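Local coordinates for D-alanyl-D-alanine carboxypeptidase (Penicillin binding protein) family protein (PDB 6OSU), which probably removes the C-terminal D-alanine from peptidoglycan precursor peptides as a serine carboxypeptidase of the penicillin-binding protein family, at residues A[67-72]-A[145-150]. Sequence-based numbering, arbitrary orientation.
Sequences KIMTSY and DLMNQT
The phenol ring of Tyr72 receives the methyl of Thr150 obliquely, with CG2 of Thr150 3.8 Å from CE2 of Tyr72; Phe190 meets the same ring edge-to-face, and Ser185 hydrogen-bonds the hydroxyl. This is perpendicular helix packing in the penicillin-binding protein (serine beta-lactamase-like) fold of the S11 peptidases: segments 67-72 and 145-150, on helices 66-79 and 140-154, cross at 90°, their axes 10.1 Å apart. Helix 66-79 holds Lys67, probably the lysine of an SxxK motif whose serine, Ser64, lies just before it. The side chains of Met69 and Met147 run antiparallel alongside each other, CG of Met69 lying 3.7 Å from CE of Met147. Met69 leaves its helix with CG anti to the backbone N (chi1 173°), then bends twice, bringing SD within 3.8 Å of Thr150 CG2. The CE methyl of Met147 also reaches Thr70 OG1, which is hydrogen-bonded to Pro164 O. Met147 and Thr150 thus set methyl groups against Met69, Thr70 and Tyr72, while the CB of Lys67, the predicted proton acceptor, is directed away and its NZ hydrogen-bonds Ser64 OG and Asn126 OD1. Thr150 OG1 donates to Leu146 O at 2.9 Å, approaching from the face of that carbonyl opposite Thr150 N.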
ATOM      1  N   LYS A  67       1.132 -13.154   5.029  1.00 46.19           N
ATOM      2  CA  LYS A  67      -0.288 -13.105   5.365  1.00 45.41           C
ATOM      3  C   LYS A  67      -1.050 -12.072   4.547  1.00 45.40           C
ATOM      4  O   LYS A  67      -2.279 -12.162   4.449  1.00 46.42           O
ATOM      5  CB  LYS A  67      -0.473 -12.812   6.856  1.00 46.04           C
ATOM      6  CG  LYS A  67      -0.025 -13.930   7.787  1.00 47.29           C
ATOM      7  CD  LYS A  67      -0.453 -13.641   9.217  1.00 47.65           C
ATOM      8  CE  LYS A  67      -0.116 -14.793  10.155  1.00 49.21           C
ATOM      9  NZ  LYS A  67       1.356 -14.988  10.342  1.00 49.55           N
ATOM     10  N   ILE A  68      -0.358 -11.092   3.960  1.00 44.97           N
ATOM     11  CA  ILE A  68      -1.046 -10.128   3.108  1.00 45.78           C
ATOM     12  C   ILE A  68      -1.576 -10.811   1.858  1.00 47.93           C
ATOM     13  O   ILE A  68      -2.706 -10.552   1.422  1.00 47.02           O
ATOM     14  CB  ILE A  68      -0.117  -8.955   2.751  1.00 46.11           C
ATOM     15  CG1 ILE A  68       0.328  -8.219   4.015  1.00 45.51           C
ATOM     16  CG2 ILE A  68      -0.813  -7.998   1.798  1.00 45.77           C
ATOM     17  CD1 ILE A  68       1.342  -7.135   3.748  1.00 45.63           C
ATOM     18  N   MET A  69      -0.770 -11.693   1.259  1.00 49.46           N
ATOM     19  CA  MET A  69      -1.234 -12.432   0.089  1.00 50.81           C
ATOM     20  C   MET A  69      -2.382 -13.361   0.451  1.00 52.37           C
ATOM     21  O   MET A  69      -3.362 -13.470  -0.298  1.00 54.29           O
ATOM     22  CB  MET A  69      -0.086 -13.225  -0.535  1.00 51.85           C
ATOM     23  CG  MET A  69      -0.541 -14.139  -1.662  1.00 52.93           C
ATOM     24  SD  MET A  69      -1.309 -13.217  -3.009  1.00 53.83           S
ATOM     25  CE  MET A  69       0.138 -12.646  -3.896  1.00 54.40           C
ATOM     26  N   THR A  70      -2.282 -14.041   1.595  1.00 51.72           N
ATOM     27  CA  THR A  70      -3.382 -14.895   2.032  1.00 52.26           C
ATOM     28  C   THR A  70      -4.652 -14.076   2.216  1.00 51.15           C
ATOM     29  O   THR A  70      -5.725 -14.454   1.733  1.00 51.27           O
ATOM     30  CB  THR A  70      -3.009 -15.621   3.326  1.00 52.78           C
ATOM     31  OG1 THR A  70      -1.828 -16.406   3.109  1.00 54.93           O
ATOM     32  CG2 THR A  70      -4.138 -16.541   3.766  1.00 52.41           C
ATOM     33  N   SER A  71      -4.539 -12.931   2.889  1.00 50.56           N
ATOM     34  CA  SER A  71      -5.686 -12.042   3.035  1.00 50.53           C
ATOM     35  C   SER A  71      -6.143 -11.500   1.687  1.00 49.65           C
ATOM     36  O   SER A  71      -7.342 -11.298   1.465  1.00 50.51           O
ATOM     37  CB  SER A  71      -5.334 -10.895   3.980  1.00 51.14           C
ATOM     38  OG  SER A  71      -6.419  -9.993   4.095  1.00 52.72           O
ATOM     39  N   TYR A  72      -5.197 -11.246   0.778  1.00 48.36           N
ATOM     40  CA  TYR A  72      -5.546 -10.786  -0.565  1.00 47.84           C
ATOM     41  C   TYR A  72      -6.462 -11.787  -1.263  1.00 49.79           C
ATOM     42  O   TYR A  72      -7.477 -11.410  -1.860  1.00 50.42           O
ATOM     43  CB  TYR A  72      -4.268 -10.564  -1.376  1.00 47.58           C
ATOM     44  CG  TYR A  72      -4.467  -9.985  -2.759  1.00 48.76           C
ATOM     45  CD1 TYR A  72      -4.323  -8.622  -2.985  1.00 48.72           C
ATOM     46  CD2 TYR A  72      -4.780 -10.802  -3.843  1.00 49.80           C
ATOM     47  CE1 TYR A  72      -4.495  -8.085  -4.246  1.00 49.48           C
ATOM     48  CE2 TYR A  72      -4.954 -10.275  -5.107  1.00 49.87           C
ATOM     49  CZ  TYR A  72      -4.810  -8.918  -5.304  1.00 49.78           C
ATOM     50  OH  TYR A  72      -4.985  -8.392  -6.561  1.00 50.19           O
ATOM     51  N   ASP A 145       0.203 -22.843  -3.672  1.00 63.00           N
ATOM     52  CA  ASP A 145       0.278 -22.779  -5.130  1.00 65.88           C
ATOM     53  C   ASP A 145      -0.594 -21.657  -5.673  1.00 63.60           C
ATOM     54  O   ASP A 145      -0.194 -20.939  -6.599  1.00 63.94           O
ATOM     55  CB  ASP A 145      -0.142 -24.116  -5.741  1.00 70.91           C
ATOM     56  CG  ASP A 145       0.913 -25.187  -5.579  1.00 75.55           C
ATOM     57  OD1 ASP A 145       2.112 -24.868  -5.746  1.00 77.39           O
ATOM     58  OD2 ASP A 145       0.546 -26.346  -5.286  1.00 77.60           O
ATOM     59  N   LEU A 146      -1.790 -21.490  -5.109  1.00 61.36           N
ATOM     60  CA  LEU A 146      -2.644 -20.381  -5.514  1.00 60.66           C
ATOM     61  C   LEU A 146      -1.998 -19.039  -5.183  1.00 58.37           C
ATOM     62  O   LEU A 146      -2.090 -18.086  -5.967  1.00 58.22           O
ATOM     63  CB  LEU A 146      -4.006 -20.505  -4.839  1.00 60.97           C
ATOM     64  CG  LEU A 146      -4.997 -19.390  -5.153  1.00 60.96           C
ATOM     65  CD1 LEU A 146      -5.458 -19.471  -6.599  1.00 62.46           C
ATOM     66  CD2 LEU A 146      -6.162 -19.470  -4.193  1.00 61.25           C
ATOM     67  N   MET A 147      -1.338 -18.947  -4.023  1.00 56.13           N
ATOM     68  CA  MET A 147      -0.629 -17.722  -3.667  1.00 54.71           C
ATOM     69  C   MET A 147       0.451 -17.391  -4.689  1.00 53.01           C
ATOM     70  O   MET A 147       0.617 -16.228  -5.072  1.00 50.97           O
ATOM     71  CB  MET A 147      -0.004 -17.851  -2.279  1.00 55.31           C
ATOM     72  CG  MET A 147      -0.986 -18.092  -1.156  1.00 55.41           C
ATOM     73  SD  MET A 147      -0.116 -18.398   0.391  1.00 56.38           S
ATOM     74  CE  MET A 147       0.674 -16.812   0.646  1.00 54.47           C
ATOM     75  N   ASN A 148       1.197 -18.402  -5.138  1.00 54.84           N
ATOM     76  CA  ASN A 148       2.284 -18.150  -6.080  1.00 56.59           C
ATOM     77  C   ASN A 148       1.762 -17.813  -7.474  1.00 58.22           C
ATOM     78  O   ASN A 148       2.382 -17.015  -8.187  1.00 57.36           O
ATOM     79  CB  ASN A 148       3.226 -19.354  -6.118  1.00 57.96           C
ATOM     80  CG  ASN A 148       4.031 -19.499  -4.834  1.00 57.27           C
ATOM     81  OD1 ASN A 148       4.463 -18.508  -4.247  1.00 54.43           O
ATOM     82  ND2 ASN A 148       4.220 -20.734  -4.388  1.00 59.32           N
ATOM     83  N   GLN A 149       0.630 -18.396  -7.877  1.00 61.08           N
ATOM     84  CA  GLN A 149       0.005 -18.004  -9.139  1.00 63.86           C
ATOM     85  C   GLN A 149      -0.499 -16.571  -9.072  1.00 61.47           C
ATOM     86  O   GLN A 149      -0.301 -15.787 -10.008  1.00 61.25           O
ATOM     87  CB  GLN A 149      -1.150 -18.944  -9.478  1.00 67.08           C
ATOM     88  CG  GLN A 149      -0.746 -20.364  -9.786  1.00 72.01           C
ATOM     89  CD  GLN A 149      -1.947 -21.282  -9.870  1.00 75.99           C
ATOM     90  OE1 GLN A 149      -1.879 -22.448  -9.480  1.00 78.47           O
ATOM     91  NE2 GLN A 149      -3.061 -20.758 -10.372  1.00 76.60           N
ATOM     92  N   THR A 150      -1.174 -16.220  -7.978  1.00 60.48           N
ATOM     93  CA  THR A 150      -1.683 -14.863  -7.822  1.00 59.85           C
ATOM     94  C   THR A 150      -0.544 -13.851  -7.816  1.00 58.97           C
ATOM     95  O   THR A 150      -0.672 -12.754  -8.374  1.00 58.96           O
ATOM     96  CB  THR A 150      -2.510 -14.762  -6.538  1.00 58.21           C
ATOM     97  OG1 THR A 150      -3.622 -15.664  -6.616  1.00 59.18           O
ATOM     98  CG2 THR A 150      -3.031 -13.345  -6.339  1.00 57.27           C
TER